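Cyanophycinase-like exopeptidase (actinobacterium SCGC AAA027-L06, PDB 6NQC) probably hydrolyses peptide bonds as a serine peptidase of family S51, the family of cyanophycinases and related exopeptidases. Local coordinates at residues S31-P36 and L116-G121; H189-F194 and I217-A222; D237-I242 and Q250-E255. All blocks are in the same frame, centred on the assembly; numbering follows the deposited sequence.

Contact 1 of 3, residues S31-P36 and L116-G121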
ATOM      1  N   SER A  31      -4.573   1.131   8.364  1.00 16.87           N
ATOM      2  CA  SER A  31      -4.700  -0.180   9.017  1.00 14.87           C
ATOM      3  C   SER A  31      -5.980  -0.805   8.461  1.00 20.08           C
ATOM      4  O   SER A  31      -6.791  -0.121   7.830  1.00 22.73           O
ATOM      5  CB  SER A  31      -4.771  -0.127  10.555  1.00 23.98           C
ATOM      6  OG  SER A  31      -6.074   0.208  11.018  1.00 20.13           O
ATOM      7  N   GLY A  32      -6.166  -2.090   8.729  1.00 20.91           N
ATOM      8  CA  GLY A  32      -7.465  -2.716   8.543  1.00 18.89           C
ATOM      9  C   GLY A  32      -7.636  -3.415   7.231  1.00 23.08           C
ATOM     10  O   GLY A  32      -8.785  -3.579   6.790  1.00 20.74           O
ATOM     11  N   GLU A  33      -6.533  -3.815   6.579  1.00 21.02           N
ATOM     12  CA  GLU A  33      -6.641  -4.546   5.329  1.00 18.57           C
ATOM     13  C   GLU A  33      -7.551  -5.759   5.512  1.00 20.17           C
ATOM     14  O   GLU A  33      -7.573  -6.397   6.574  1.00 22.41           O
ATOM     15  CB  GLU A  33      -5.273  -4.978   4.811  1.00 21.91           C
ATOM     16  CG  GLU A  33      -4.549  -6.046   5.643  1.00 24.23           C
ATOM     17  CD  GLU A  33      -3.627  -5.447   6.680  1.00 29.31           C
ATOM     18  OE1 GLU A  33      -4.131  -5.087   7.741  1.00 27.45           O
ATOM     19  OE2 GLU A  33      -2.407  -5.302   6.410  1.00 23.75           O
ATOM     20  N   TYR A  34      -8.300  -6.055   4.443  1.00 28.20           N
ATOM     21  CA  TYR A  34      -9.106  -7.265   4.314  1.00 23.49           C
ATOM     22  C   TYR A  34     -10.232  -7.334   5.329  1.00 27.97           C
ATOM     23  O   TYR A  34     -10.832  -8.409   5.515  1.00 25.57           O
ATOM     24  CB  TYR A  34      -8.245  -8.533   4.397  1.00 23.19           C
ATOM     25  CG  TYR A  34      -7.021  -8.533   3.508  1.00 19.81           C
ATOM     26  CD1 TYR A  34      -7.011  -7.797   2.332  1.00 19.73           C
ATOM     27  CD2 TYR A  34      -5.878  -9.233   3.855  1.00 19.71           C
ATOM     28  CE1 TYR A  34      -5.902  -7.764   1.510  1.00 24.56           C
ATOM     29  CE2 TYR A  34      -4.732  -9.212   3.014  1.00 17.03           C
ATOM     30  CZ  TYR A  34      -4.774  -8.473   1.835  1.00 16.67           C
ATOM     31  OH  TYR A  34      -3.691  -8.405   0.979  1.00 19.28           O
ATOM     32  N   LEU A  35     -10.576  -6.250   5.989  1.00 20.54           N
ATOM     33  CA  LEU A  35     -11.642  -6.353   6.988  1.00 26.75           C
ATOM     34  C   LEU A  35     -12.955  -5.747   6.496  1.00 26.91           C
ATOM     35  O   LEU A  35     -12.971  -4.936   5.553  1.00 18.74           O
ATOM     36  CB  LEU A  35     -11.247  -5.712   8.319  1.00 24.97           C
ATOM     37  CG  LEU A  35     -10.130  -6.463   9.063  1.00 36.38           C
ATOM     38  CD1 LEU A  35      -9.995  -5.897  10.474  1.00 31.25           C
ATOM     39  CD2 LEU A  35     -10.313  -7.985   9.094  1.00 41.40           C
ATOM     40  N   PRO A  36     -14.091  -6.143   7.086  1.00 29.92           N
ATOM     41  CA  PRO A  36     -15.389  -5.659   6.576  1.00 19.70           C
ATOM     42  C   PRO A  36     -15.492  -4.154   6.452  1.00 23.99           C
ATOM     43  O   PRO A  36     -16.072  -3.651   5.467  1.00 30.05           O
ATOM     44  CB  PRO A  36     -16.392  -6.202   7.615  1.00 27.97           C
ATOM     45  CG  PRO A  36     -15.753  -7.427   8.137  1.00 32.75           C
ATOM     46  CD  PRO A  36     -14.251  -7.133   8.167  1.00 35.01           C
ATOM     47  N   LEU A 116      -6.465  -5.620  -8.865  1.00 18.86           N
ATOM     48  CA  LEU A 116      -5.895  -5.028  -7.655  1.00 17.09           C
ATOM     49  C   LEU A 116      -4.704  -5.840  -7.173  1.00 16.48           C
ATOM     50  O   LEU A 116      -4.751  -7.076  -7.095  1.00 15.19           O
ATOM     51  CB  LEU A 116      -6.967  -4.940  -6.543  1.00 16.24           C
ATOM     52  CG  LEU A 116      -6.554  -4.601  -5.114  1.00 15.43           C
ATOM     53  CD1 LEU A 116      -5.893  -3.226  -5.000  1.00 18.20           C
ATOM     54  CD2 LEU A 116      -7.722  -4.655  -4.172  1.00 18.06           C
ATOM     55  N   ILE A 117      -3.635  -5.128  -6.822  1.00 14.97           N
ATOM     56  CA  ILE A 117      -2.486  -5.708  -6.139  1.00 15.26           C
ATOM     57  C   ILE A 117      -2.392  -5.010  -4.795  1.00 18.64           C
ATOM     58  O   ILE A 117      -2.439  -3.773  -4.745  1.00 15.53           O
ATOM     59  CB  ILE A 117      -1.206  -5.555  -6.973  1.00 17.01           C
ATOM     60  CG1 ILE A 117      -1.373  -6.295  -8.297  1.00 16.56           C
ATOM     61  CG2 ILE A 117      -0.017  -6.059  -6.226  1.00 17.87           C
ATOM     62  CD1 ILE A 117      -0.247  -5.966  -9.278  1.00 18.87           C
ATOM     63  N   TYR A 118      -2.355  -5.788  -3.702  1.00 13.73           N
ATOM     64  CA  TYR A 118      -2.429  -5.282  -2.330  1.00 17.26           C
ATOM     65  C   TYR A 118      -1.211  -5.737  -1.534  1.00 16.22           C
ATOM     66  O   TYR A 118      -0.943  -6.934  -1.460  1.00 15.44           O
ATOM     67  CB  TYR A 118      -3.720  -5.787  -1.656  1.00 14.24           C
ATOM     68  CG  TYR A 118      -4.203  -4.921  -0.535  1.00 14.16           C
ATOM     69  CD1 TYR A 118      -3.561  -4.947   0.712  1.00 17.06           C
ATOM     70  CD2 TYR A 118      -5.274  -4.042  -0.707  1.00 17.69           C
ATOM     71  CE1 TYR A 118      -3.992  -4.152   1.741  1.00 16.49           C
ATOM     72  CE2 TYR A 118      -5.688  -3.227   0.328  1.00 22.91           C
ATOM     73  CZ  TYR A 118      -5.031  -3.300   1.560  1.00 17.77           C
ATOM     74  OH  TYR A 118      -5.409  -2.516   2.628  1.00 19.09           O
ATOM     75  N   PHE A 119      -0.450  -4.776  -0.965  1.00 15.69           N
ATOM     76  CA  PHE A 119       0.597  -5.098   0.002  1.00 15.34           C
ATOM     77  C   PHE A 119      -0.004  -5.041   1.404  1.00 14.96           C
ATOM     78  O   PHE A 119      -0.390  -3.968   1.866  1.00 14.47           O
ATOM     79  CB  PHE A 119       1.777  -4.119  -0.076  1.00 15.70           C
ATOM     80  CG  PHE A 119       2.534  -4.177  -1.356  1.00 16.84           C
ATOM     81  CD1 PHE A 119       3.201  -5.328  -1.732  1.00 20.57           C
ATOM     82  CD2 PHE A 119       2.609  -3.067  -2.175  1.00 21.33           C
ATOM     83  CE1 PHE A 119       3.925  -5.377  -2.928  1.00 20.22           C
ATOM     84  CE2 PHE A 119       3.309  -3.108  -3.372  1.00 27.13           C
ATOM     85  CZ  PHE A 119       3.968  -4.276  -3.759  1.00 19.67           C
ATOM     86  N   SER A 120      -0.073  -6.175   2.099  1.00 13.82           N
ATOM     87  CA  SER A 120      -0.540  -6.154   3.479  1.00 14.62           C
ATOM     88  C   SER A 120       0.614  -5.803   4.429  1.00 17.18           C
ATOM     89  O   SER A 120       1.768  -5.601   4.019  1.00 19.39           O
ATOM     90  CB  SER A 120      -1.192  -7.479   3.857  1.00 16.20           C
ATOM     91  OG  SER A 120      -0.378  -8.577   3.496  1.00 18.12           O
ATOM     92  N   GLY A 121       0.266  -5.691   5.709  1.00 18.01           N
ATOM     93  CA  GLY A 121       1.153  -5.137   6.713  1.00 16.75           C
ATOM     94  C   GLY A 121       2.223  -6.125   7.208  1.00 17.14           C
ATOM     95  O   GLY A 121       2.237  -7.313   6.882  1.00 19.75           O
TER
HETATM   96  O   HOH W   1      -1.708 -10.072   1.653  1.00 16.84           O
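Tyr118, Ser120 and Gly121 meet Glu33 and Tyr34 where two C-terminal strand ends of the mixed central sheet lie near one another: strand 116-119 is about to leave the sheet, and 31-36 is the loop after strand 26-29, folded into a type II beta turn from Gly32 to Leu35. Gly32 opens the turn at backbone angles that suit glycine, and Tyr34 takes the left-handed third position. Tyr118 swings its ring toward the loop, CG anti to the backbone N (chi1 -155°). Tyr34 CE1 lies over one face of this ring, near its rim, 3.7 Å from Tyr118 CD1; the two side chains run past each other in opposite directions with their planes 50° apart. At the far end of the same ring, Tyr118 OH packs 3.3 Å from Glu33 CB. Ser120 is small enough to fit its CB between Glu33 OE2 and the Tyr34 hydroxyl, and a water bridges Ser120 OG and Tyr34 OH, lying in the plane of the tyrosine ring. Gly121 closes the contact with its main chain, beside the probable nucleophile elbow around Ser154, in a spot where a side chain would crowd the glutamate. The bend of Glu33 at chi2 brings the carboxylate there, and Gly121 N donates to Glu33 OE2 at 2.8 Å, nearly along the C-O axis, through a bent N-H...O angle of 141°.

Contact 2 of 3, residues H189-F194 and I217-A222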
ATOM      1  N   HIS A 189      -1.379   3.909  11.034  1.00 19.47           N
ATOM      2  CA  HIS A 189      -1.768   3.683  12.429  1.00 22.85           C
ATOM      3  C   HIS A 189      -1.625   4.992  13.205  1.00 18.39           C
ATOM      4  O   HIS A 189      -1.116   4.986  14.345  1.00 17.97           O
ATOM      5  CB  HIS A 189      -0.888   2.628  13.115  1.00 18.07           C
ATOM      6  CG  HIS A 189      -1.000   1.250  12.531  1.00 19.27           C
ATOM      7  ND1 HIS A 189      -1.999   0.369  12.873  1.00 25.43           N
ATOM      8  CD2 HIS A 189      -0.192   0.583  11.685  1.00 20.88           C
ATOM      9  CE1 HIS A 189      -1.828  -0.765  12.217  1.00 21.05           C
ATOM     10  NE2 HIS A 189      -0.741  -0.653  11.476  1.00 22.75           N
ATOM     11  N   PHE A 190      -1.971   6.125  12.586  1.00 21.91           N
ATOM     12  CA  PHE A 190      -1.476   7.394  13.110  1.00 16.10           C
ATOM     13  C   PHE A 190      -1.976   7.685  14.525  1.00 20.52           C
ATOM     14  O   PHE A 190      -1.259   8.293  15.331  1.00 20.15           O
ATOM     15  CB  PHE A 190      -1.895   8.540  12.227  1.00 16.41           C
ATOM     16  CG  PHE A 190      -1.215   9.841  12.560  1.00 20.65           C
ATOM     17  CD1 PHE A 190       0.120  10.038  12.277  1.00 19.33           C
ATOM     18  CD2 PHE A 190      -1.919  10.865  13.130  1.00 21.82           C
ATOM     19  CE1 PHE A 190       0.722  11.224  12.566  1.00 19.68           C
ATOM     20  CE2 PHE A 190      -1.294  12.087  13.407  1.00 21.42           C
ATOM     21  CZ  PHE A 190       0.006  12.239  13.137  1.00 20.10           C
ATOM     22  N   ASN A 191      -3.177   7.255  14.832  1.00 20.12           N
ATOM     23  CA  ASN A 191      -3.791   7.523  16.116  1.00 25.53           C
ATOM     24  C   ASN A 191      -3.215   6.658  17.221  1.00 21.99           C
ATOM     25  O   ASN A 191      -3.462   6.951  18.391  1.00 27.14           O
ATOM     26  CB  ASN A 191      -5.320   7.345  16.015  1.00 23.25           C
ATOM     27  CG  ASN A 191      -5.732   5.971  15.525  1.00 26.03           C
ATOM     28  OD1 ASN A 191      -5.308   5.521  14.449  1.00 21.76           O
ATOM     29  ND2 ASN A 191      -6.595   5.292  16.304  1.00 30.38           N
ATOM     30  N   LYS A 192      -2.423   5.645  16.888  1.00 20.51           N
ATOM     31  CA  LYS A 192      -1.831   4.758  17.890  1.00 23.98           C
ATOM     32  C   LYS A 192      -0.315   4.624  17.838  1.00 21.52           C
ATOM     33  O   LYS A 192       0.268   4.327  18.880  1.00 19.09           O
ATOM     34  CB  LYS A 192      -2.461   3.352  17.767  1.00 28.15           C
ATOM     35  CG  LYS A 192      -4.004   3.388  17.782  1.00 34.48           C
ATOM     36  CD  LYS A 192      -4.590   2.156  18.453  1.00 38.76           C
ATOM     37  CE  LYS A 192      -5.913   2.457  19.142  1.00 45.39           C
ATOM     38  NZ  LYS A 192      -5.824   2.191  20.614  1.00 63.87           N
ATOM     39  N   PHE A 193       0.341   4.868  16.682  1.00 20.45           N
ATOM     40  CA  PHE A 193       1.764   4.579  16.515  1.00 26.40           C
ATOM     41  C   PHE A 193       2.629   5.212  17.601  1.00 23.37           C
ATOM     42  O   PHE A 193       3.594   4.598  18.079  1.00 23.40           O
ATOM     43  CB  PHE A 193       2.206   5.107  15.141  1.00 22.10           C
ATOM     44  CG  PHE A 193       3.326   4.320  14.462  1.00 23.02           C
ATOM     45  CD1 PHE A 193       4.408   3.861  15.171  1.00 23.74           C
ATOM     46  CD2 PHE A 193       3.295   4.109  13.082  1.00 19.38           C
ATOM     47  CE1 PHE A 193       5.418   3.174  14.553  1.00 24.95           C
ATOM     48  CE2 PHE A 193       4.343   3.426  12.433  1.00 21.43           C
ATOM     49  CZ  PHE A 193       5.396   2.968  13.169  1.00 27.41           C
ATOM     50  N   PHE A 194       2.322   6.430  17.987  1.00 19.63           N
ATOM     51  CA  PHE A 194       3.190   7.161  18.909  1.00 22.60           C
ATOM     52  C   PHE A 194       2.999   6.735  20.355  1.00 28.48           C
ATOM     53  O   PHE A 194       3.767   7.172  21.222  1.00 22.77           O
ATOM     54  CB  PHE A 194       2.960   8.662  18.713  1.00 22.01           C
ATOM     55  CG  PHE A 194       3.373   9.124  17.339  1.00 24.15           C
ATOM     56  CD1 PHE A 194       4.694   9.386  17.049  1.00 23.03           C
ATOM     57  CD2 PHE A 194       2.438   9.207  16.308  1.00 24.08           C
ATOM     58  CE1 PHE A 194       5.083   9.770  15.775  1.00 21.69           C
ATOM     59  CE2 PHE A 194       2.826   9.582  15.035  1.00 23.85           C
ATOM     60  CZ  PHE A 194       4.144   9.857  14.768  1.00 22.32           C
ATOM     61  N   ILE A 217      -2.181   8.727   8.427  1.00 15.32           N
ATOM     62  CA  ILE A 217      -3.455   8.062   8.143  1.00 14.51           C
ATOM     63  C   ILE A 217      -3.814   7.249   9.377  1.00 15.79           C
ATOM     64  O   ILE A 217      -3.050   6.368   9.792  1.00 15.47           O
ATOM     65  CB  ILE A 217      -3.371   7.181   6.890  1.00 16.40           C
ATOM     66  CG1 ILE A 217      -2.956   8.054   5.683  1.00 18.03           C
ATOM     67  CG2 ILE A 217      -4.729   6.516   6.610  1.00 14.24           C
ATOM     68  CD1 ILE A 217      -2.779   7.241   4.377  1.00 16.29           C
ATOM     69  N   ASP A 218      -4.962   7.575   9.976  1.00 16.00           N
ATOM     70  CA  ASP A 218      -5.463   6.849  11.129  1.00 21.88           C
ATOM     71  C   ASP A 218      -5.802   5.393  10.785  1.00 19.89           C
ATOM     72  O   ASP A 218      -5.973   5.009   9.617  1.00 15.92           O
ATOM     73  CB  ASP A 218      -6.749   7.483  11.685  1.00 17.60           C
ATOM     74  CG  ASP A 218      -6.501   8.775  12.437  1.00 24.85           C
ATOM     75  OD1 ASP A 218      -5.342   9.034  12.771  1.00 22.75           O
ATOM     76  OD2 ASP A 218      -7.461   9.526  12.673  1.00 24.48           O
ATOM     77  N   GLU A 219      -5.962   4.588  11.838  1.00 20.29           N
ATOM     78  CA  GLU A 219      -6.453   3.230  11.664  1.00 23.24           C
ATOM     79  C   GLU A 219      -7.808   3.220  10.950  1.00 18.70           C
ATOM     80  O   GLU A 219      -8.617   4.162  11.050  1.00 18.86           O
ATOM     81  CB  GLU A 219      -6.537   2.541  13.023  1.00 27.02           C
ATOM     82  CG  GLU A 219      -5.140   2.353  13.622  1.00 19.03           C
ATOM     83  CD  GLU A 219      -5.065   1.350  14.736  1.00 34.45           C
ATOM     84  OE1 GLU A 219      -6.032   1.244  15.509  1.00 29.73           O
ATOM     85  OE2 GLU A 219      -4.026   0.693  14.825  1.00 32.16           O
ATOM     86  N   VAL A 220      -7.980   2.186  10.134  1.00 16.55           N
ATOM     87  CA  VAL A 220      -9.188   1.924   9.359  1.00 20.55           C
ATOM     88  C   VAL A 220      -9.593   3.139   8.550  1.00 23.09           C
ATOM     89  O   VAL A 220     -10.775   3.424   8.374  1.00 17.71           O
ATOM     90  CB  VAL A 220     -10.318   1.469  10.313  1.00 22.69           C
ATOM     91  CG1 VAL A 220     -11.459   0.849   9.514  1.00 22.48           C
ATOM     92  CG2 VAL A 220      -9.779   0.507  11.330  1.00 25.72           C
ATOM     93  N   THR A 221      -8.598   3.845   8.020  1.00 17.56           N
ATOM     94  CA  THR A 221      -8.792   5.000   7.156  1.00 18.46           C
ATOM     95  C   THR A 221      -7.835   4.839   5.984  1.00 15.90           C
ATOM     96  O   THR A 221      -6.782   4.182   6.104  1.00 15.72           O
ATOM     97  CB  THR A 221      -8.516   6.302   7.889  1.00 20.45           C
ATOM     98  OG1 THR A 221      -9.265   6.311   9.120  1.00 22.93           O
ATOM     99  CG2 THR A 221      -8.907   7.513   7.085  1.00 23.81           C
ATOM    100  N   ALA A 222      -8.225   5.418   4.841  1.00 18.98           N
ATOM    101  CA  ALA A 222      -7.425   5.338   3.634  1.00 21.43           C
ATOM    102  C   ALA A 222      -7.510   6.659   2.879  1.00 17.12           C
ATOM    103  O   ALA A 222      -8.419   7.477   3.077  1.00 16.30           O
ATOM    104  CB  ALA A 222      -7.861   4.160   2.724  1.00 21.99           C
TER
HETATM  105  O   HOH W   2      -8.313   2.799  15.893  1.00 37.12           O
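His189 and Glu219 are joined by a nearly straight hydrogen bond, His189 ND1 to Glu219 OE2 at 2.8 Å, between the loop after strand 184-187 and the turn joining strands 213-217 and 221-225. The acceptor lies in the imidazole plane and offers its anti lone pair, while ring and carboxylate planes stand 65° apart. The glutamate, extended beyond CG, is long enough to span the gap. Two more bonds complete the tight part, beside buried Ile217 and Asp218: Phe190 N donates to Ile217 O at 3.0 Å, main chain to main chain, and Asn191 OD1 takes the Glu219 N-H at 2.8 Å, almost linearly. Asparagine suits this place, its short amide folded back between its own N and carbonyl carbon (chi1 57°). Asp218 OD1 sits at the edge of the Phe190 ring and is hydrogen-bonded to His241 NE2. Toward solvent the contact slackens. A water links Asn191 ND2 and Glu219 OE1, and Lys192 lays its CD 3.4 Å from Glu219 OE1 with its ammonium farther off. Because His189 NE2 also makes a weak bond to Ser154 OG, the geometry is consistent with a Ser-His-Glu triad, in which the carboxylate would hold the imidazole turned so that NE2 faces the serine.

Contact 3 of 3, residues D237-I242 and Q250-E255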
ATOM      1  N   ASP A 237     -13.025   5.273   8.337  1.00 21.29           N
ATOM      2  CA  ASP A 237     -13.596   5.543   9.652  1.00 26.28           C
ATOM      3  C   ASP A 237     -13.037   6.761  10.362  1.00 29.94           C
ATOM      4  O   ASP A 237     -13.753   7.347  11.183  1.00 24.23           O
ATOM      5  CB  ASP A 237     -13.410   4.296  10.531  1.00 29.38           C
ATOM      6  CG  ASP A 237     -14.438   3.187  10.216  1.00 34.45           C
ATOM      7  OD1 ASP A 237     -15.316   3.394   9.353  1.00 39.66           O
ATOM      8  OD2 ASP A 237     -14.341   2.098  10.812  1.00 42.20           O
ATOM      9  N   ALA A 238     -11.796   7.194  10.079  1.00 26.81           N
ATOM     10  CA  ALA A 238     -11.221   8.303  10.828  1.00 22.44           C
ATOM     11  C   ALA A 238     -10.549   9.352   9.938  1.00 22.07           C
ATOM     12  O   ALA A 238     -11.094   9.720   8.896  1.00 22.16           O
ATOM     13  CB  ALA A 238     -10.247   7.765  11.890  1.00 20.74           C
ATOM     14  N   LYS A 239      -9.393   9.868  10.352  1.00 15.34           N
ATOM     15  CA  LYS A 239      -8.836  11.044   9.703  1.00 20.91           C
ATOM     16  C   LYS A 239      -7.510  10.784   8.993  1.00 21.71           C
ATOM     17  O   LYS A 239      -6.765   9.852   9.294  1.00 20.33           O
ATOM     18  CB  LYS A 239      -8.644  12.183  10.710  1.00 21.11           C
ATOM     19  CG  LYS A 239      -9.862  12.455  11.590  1.00 28.01           C
ATOM     20  CD  LYS A 239      -9.589  13.644  12.530  1.00 38.00           C
ATOM     21  CE  LYS A 239     -10.601  13.731  13.679  1.00 52.75           C
ATOM     22  NZ  LYS A 239      -9.916  13.760  15.016  1.00 61.30           N
ATOM     23  N   VAL A 240      -7.258  11.641   8.024  1.00 19.48           N
ATOM     24  CA  VAL A 240      -5.955  11.813   7.405  1.00 16.28           C
ATOM     25  C   VAL A 240      -5.424  13.159   7.869  1.00 18.34           C
ATOM     26  O   VAL A 240      -6.125  14.179   7.776  1.00 24.90           O
ATOM     27  CB  VAL A 240      -6.039  11.778   5.875  1.00 16.34           C
ATOM     28  CG1 VAL A 240      -4.709  12.202   5.261  1.00 16.38           C
ATOM     29  CG2 VAL A 240      -6.448  10.404   5.414  1.00 18.89           C
ATOM     30  N   HIS A 241      -4.183  13.170   8.319  1.00 17.59           N
ATOM     31  CA  HIS A 241      -3.537  14.354   8.858  1.00 18.91           C
ATOM     32  C   HIS A 241      -2.449  14.836   7.918  1.00 17.39           C
ATOM     33  O   HIS A 241      -1.536  14.080   7.561  1.00 18.57           O
ATOM     34  CB  HIS A 241      -2.964  14.029  10.232  1.00 20.50           C
ATOM     35  CG  HIS A 241      -3.926  13.308  11.105  1.00 26.01           C
ATOM     36  ND1 HIS A 241      -4.665  13.945  12.082  1.00 22.00           N
ATOM     37  CD2 HIS A 241      -4.308  12.008  11.130  1.00 21.92           C
ATOM     38  CE1 HIS A 241      -5.446  13.069  12.683  1.00 27.93           C
ATOM     39  NE2 HIS A 241      -5.248  11.886  12.129  1.00 27.07           N
ATOM     40  N   ILE A 242      -2.576  16.087   7.490  1.00 19.78           N
ATOM     41  CA  ILE A 242      -1.505  16.737   6.734  1.00 20.09           C
ATOM     42  C   ILE A 242      -0.507  17.292   7.732  1.00 19.01           C
ATOM     43  O   ILE A 242      -0.832  18.178   8.518  1.00 17.64           O
ATOM     44  CB  ILE A 242      -2.063  17.837   5.828  1.00 18.58           C
ATOM     45  CG1 ILE A 242      -3.241  17.304   5.027  1.00 18.61           C
ATOM     46  CG2 ILE A 242      -0.967  18.393   4.920  1.00 17.97           C
ATOM     47  CD1 ILE A 242      -2.996  15.923   4.385  1.00 22.94           C
ATOM     48  N   GLN A 250      -6.681  18.404   9.050  1.00 20.16           N
ATOM     49  CA  GLN A 250      -7.249  17.074   9.273  1.00 18.74           C
ATOM     50  C   GLN A 250      -8.441  16.913   8.351  1.00 23.28           C
ATOM     51  O   GLN A 250      -9.276  17.819   8.227  1.00 26.78           O
ATOM     52  CB  GLN A 250      -7.636  16.844  10.736  1.00 24.35           C
ATOM     53  CG  GLN A 250      -6.460  17.005  11.733  1.00 40.76           C
ATOM     54  CD  GLN A 250      -6.078  18.485  11.956  1.00 56.49           C
ATOM     55  OE1 GLN A 250      -6.947  19.329  12.229  1.00 54.51           O
ATOM     56  NE2 GLN A 250      -4.770  18.805  11.834  1.00 54.65           N
ATOM     57  N   LEU A 251      -8.488  15.791   7.649  1.00 21.50           N
ATOM     58  CA  LEU A 251      -9.512  15.472   6.683  1.00 21.31           C
ATOM     59  C   LEU A 251     -10.217  14.187   7.080  1.00 23.55           C
ATOM     60  O   LEU A 251      -9.576  13.214   7.501  1.00 20.37           O
ATOM     61  CB  LEU A 251      -8.903  15.289   5.281  1.00 16.82           C
ATOM     62  CG  LEU A 251      -8.166  16.510   4.741  1.00 22.69           C
ATOM     63  CD1 LEU A 251      -6.727  16.532   5.181  1.00 29.33           C
ATOM     64  CD2 LEU A 251      -8.223  16.561   3.232  1.00 30.37           C
ATOM     65  N   THR A 252     -11.537  14.173   6.877  1.00 25.24           N
ATOM     66  CA  THR A 252     -12.352  12.995   7.103  1.00 23.38           C
ATOM     67  C   THR A 252     -12.886  12.466   5.788  1.00 20.05           C
ATOM     68  O   THR A 252     -12.676  13.065   4.708  1.00 24.92           O
ATOM     69  CB  THR A 252     -13.516  13.316   8.060  1.00 29.78           C
ATOM     70  OG1 THR A 252     -14.345  14.341   7.482  1.00 26.28           O
ATOM     71  CG2 THR A 252     -12.969  13.768   9.403  1.00 35.70           C
ATOM     72  N   ALA A 253     -13.643  11.367   5.904  1.00 23.37           N
ATOM     73  CA  ALA A 253     -14.215  10.671   4.766  1.00 24.60           C
ATOM     74  C   ALA A 253     -14.995  11.627   3.870  1.00 24.47           C
ATOM     75  O   ALA A 253     -15.829  12.413   4.328  1.00 26.36           O
ATOM     76  CB  ALA A 253     -15.139   9.534   5.243  1.00 30.92           C
ATOM     77  N   GLY A 254     -14.709  11.549   2.565  1.00 22.88           N
ATOM     78  CA  GLY A 254     -15.355  12.346   1.590  1.00 31.92           C
ATOM     79  C   GLY A 254     -14.528  13.530   1.123  1.00 28.49           C
ATOM     80  O   GLY A 254     -14.697  13.979  -0.011  1.00 30.92           O
ATOM     81  N   GLU A 255     -13.628  14.030   1.967  1.00 20.57           N
ATOM     82  CA  GLU A 255     -12.842  15.203   1.632  1.00 22.23           C
ATOM     83  C   GLU A 255     -11.732  14.850   0.645  1.00 27.10           C
ATOM     84  O   GLU A 255     -11.282  13.703   0.546  1.00 23.45           O
ATOM     85  CB  GLU A 255     -12.241  15.830   2.889  1.00 24.26           C
ATOM     86  CG  GLU A 255     -13.271  16.306   3.889  1.00 27.68           C
ATOM     87  CD  GLU A 255     -12.669  17.162   4.983  1.00 29.15           C
ATOM     88  OE1 GLU A 255     -12.622  16.679   6.138  1.00 29.88           O
ATOM     89  OE2 GLU A 255     -12.255  18.323   4.681  1.00 35.45           O
TER
HETATM   90  O   HOH W   3     -13.565   9.443   8.086  1.00 26.84           O
HETATM   91  O   HOH W   4      -2.235  17.887  11.078  1.00 25.13           O
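Val240 and Leu251 form an antiparallel hydrogen-bonded pair in the beta hairpin of strands 240-244 and 249-251, at the edge of a four-stranded mixed sheet. The backbone bonds are short and straight: Val240 N to Leu251 O at 2.8 Å and Leu251 N to Val240 O at 2.9 Å, both in the carbonyl plane. Each carbonyl is also approached by a CA-H, that of Lys239 at Leu251 O and that of Gln250 at Val240 O. Apolar packing occupies one face, where the branched side chains of Val240 and Leu251 pack on Val234 of strand 232-236; Ile242 CG1 meets Leu251 CD1 at 3.6 Å. On the other face, His241 and Gln250 are a non-hydrogen-bonded pair. Gln250 CG rests 3.6 Å from His241 ND1, while the imidazole turns its NE2 to Asp218. The exposed margin suits flexible or polar residues, and there the Lys239 and Thr252 side chains lie alongside each other, pointing the same way, with Lys239 CG 4.0 Å from Thr252 CG2. Waters bridge the two segments at two points: Ile242 O to Gln250 NE2, and Ala238 O to Ala253 N. Past the hairpin, the type II turn Thr252-Glu255 is fastened by Glu255 OE1, which accepts from Thr252 OG1 and, at 2.8 Å, from Thr252 N.

How the contacts relate
Contact 2 touches both of the others, whereas contacts 1 and 3 stay about 8 Å apart at their nearest atoms. It holds two members of the putative triad, His189 and Glu219, and Gly121 of contact 1 lies against the putative elbow of the third, Ser154. Ser31 ties this pair to the loop after strand 26-29: its OG is 2.9 Å from Val220 N, a probable hydrogen bond, and its CB packs against His189 CE1. Toward residues 237-242, Thr221 OG1 and Ala238 N approach to 2.8 Å, Val220 O pairs with Asp237 N, and the Phe190 and His241 rings meet. The centre of contact 2 is about 14 Å from that of contact 1 and about 11 Å from that of contact 3.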